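Local coordinates for esterase (PDB 7ATL), which hydrolyses carboxylic esters as a family VIII carboxylesterase and also shows promiscuous acyltransferase activity, at residues Ile71-Met76 and Gly287-Ala292. Sequence-based numbering, arbitrary orientation.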
# COMPACT_ATOMS: atom_id res chain seq x y z
N ILE A 71 4.99 -1.39 -6.58
CA ILE A 71 6.41 -1.05 -6.86
C ILE A 71 7.29 -2.22 -6.39
O ILE A 71 8.34 -2.48 -7.05
CB ILE A 71 6.83 0.30 -6.27
CG1 ILE A 71 5.90 1.42 -6.74
CG2 ILE A 71 8.28 0.61 -6.61
CD1 ILE A 71 5.91 1.65 -8.23
N THR A 72 6.87 -2.92 -5.33
CA THR A 72 7.50 -4.20 -4.93
C THR A 72 7.43 -5.18 -6.12
O THR A 72 8.47 -5.79 -6.44
CB THR A 72 6.85 -4.77 -3.67
OG1 THR A 72 7.06 -3.81 -2.63
CG2 THR A 72 7.41 -6.13 -3.29
N LEU A 73 6.28 -5.28 -6.80
CA LEU A 73 6.13 -6.14 -8.01
C LEU A 73 7.14 -5.71 -9.08
O LEU A 73 7.73 -6.60 -9.69
CB LEU A 73 4.72 -6.11 -8.61
CG LEU A 73 4.60 -6.95 -9.89
CD1 LEU A 73 5.14 -8.35 -9.65
CD2 LEU A 73 3.19 -7.02 -10.40
N ALA A 74 7.29 -4.41 -9.35
CA ALA A 74 8.22 -3.93 -10.39
C ALA A 74 9.64 -4.44 -10.07
O ALA A 74 10.28 -4.99 -10.98
CB ALA A 74 8.16 -2.42 -10.47
N ALA A 75 10.08 -4.29 -8.83
CA ALA A 75 11.39 -4.75 -8.31
C ALA A 75 11.55 -6.27 -8.46
O ALA A 75 12.64 -6.71 -8.88
CB ALA A 75 11.53 -4.37 -6.86
N MET A 76 10.55 -7.04 -8.03
CA MET A 76 10.64 -8.51 -8.04
C MET A 76 10.77 -9.00 -9.49
O MET A 76 11.51 -9.99 -9.74
CB MET A 76 9.43 -9.15 -7.38
CG MET A 76 9.40 -8.98 -5.88
SD MET A 76 10.94 -9.29 -5.02
CE MET A 76 11.27 -10.98 -5.53
N GLY A 287 5.00 -15.59 -18.07
CA GLY A 287 5.79 -14.49 -18.65
C GLY A 287 5.67 -13.17 -17.88
O GLY A 287 5.91 -12.13 -18.51
N ILE A 288 5.32 -13.19 -16.59
CA ILE A 288 5.22 -11.95 -15.76
C ILE A 288 5.89 -12.17 -14.40
O ILE A 288 6.79 -11.38 -14.05
CB ILE A 288 3.75 -11.50 -15.66
CG1 ILE A 288 3.21 -11.10 -17.04
CG2 ILE A 288 3.58 -10.37 -14.65
CD1 ILE A 288 1.73 -10.81 -17.08
N LEU A 289 5.47 -13.19 -13.66
CA LEU A 289 6.02 -13.53 -12.33
C LEU A 289 5.96 -15.04 -12.13
O LEU A 289 4.86 -15.59 -12.21
CB LEU A 289 5.21 -12.76 -11.28
CG LEU A 289 5.76 -12.82 -9.86
CD1 LEU A 289 6.99 -11.92 -9.71
CD2 LEU A 289 4.70 -12.42 -8.85
N GLN A 290 7.11 -15.67 -11.90
CA GLN A 290 7.25 -17.13 -11.66
C GLN A 290 6.57 -17.49 -10.34
O GLN A 290 6.65 -16.76 -9.35
CB GLN A 290 8.72 -17.58 -11.62
CG GLN A 290 9.56 -17.20 -12.85
CD GLN A 290 9.12 -17.87 -14.13
OE1 GLN A 290 9.93 -18.37 -14.91
NE2 GLN A 290 7.82 -17.85 -14.39
N PRO A 291 5.85 -18.64 -10.29
CA PRO A 291 5.26 -19.13 -9.04
C PRO A 291 6.23 -19.09 -7.84
O PRO A 291 5.82 -18.76 -6.74
CB PRO A 291 4.91 -20.59 -9.40
CG PRO A 291 4.63 -20.56 -10.89
CD PRO A 291 5.58 -19.52 -11.45
N ALA A 292 7.50 -19.44 -8.08
CA ALA A 292 8.58 -19.49 -7.06
C ALA A 292 8.79 -18.10 -6.44
O ALA A 292 8.95 -18.03 -5.20
CB ALA A 292 9.85 -20.05 -7.65
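L289 reaches from the loop before helix 291-297 onto one side of helix 67-80, where its two methyls meet L73. The tight spot is small: L73 CD1 lies 4.0 Å from L289 CD1 and 4.2 Å from L289 CD2, so a single methyl of the helix leucine faces the forked end of the loop leucine. Both side chains extend with CG anti to the backbone N (chi1 177° in L73, -171° in L289), which brings the branched ends together. The closest CA atoms of the two backbones, M76 CA and L289 CA, stand 8.1 Å apart. M76 adds a looser touch through its first carbon, CB, 4.4 Å from L289 CD1, and the M76 side chain also touches T293, L296 and M297 of helix 291-297. V198 and L202 continue the apolar surroundings around L73. Away from this buried, wholly apolar patch the loop turns outward: G287, Q290, P291 and A292 are exposed, and I288 is partly so. Polar links lie just beyond, on the next turn of the same helix, where R77 bonds to the I288 carbonyl and E80 accepts from the backbone N of Q290, the N-cap residue of helix 291-297. The arrangement is loop-on-helix packing in the beta-lactamase fold, joining the start of helix 291-297 to helix 67-80, whose first turn holds K68 of a probable SxxK motif, with S65 just ahead of the helix.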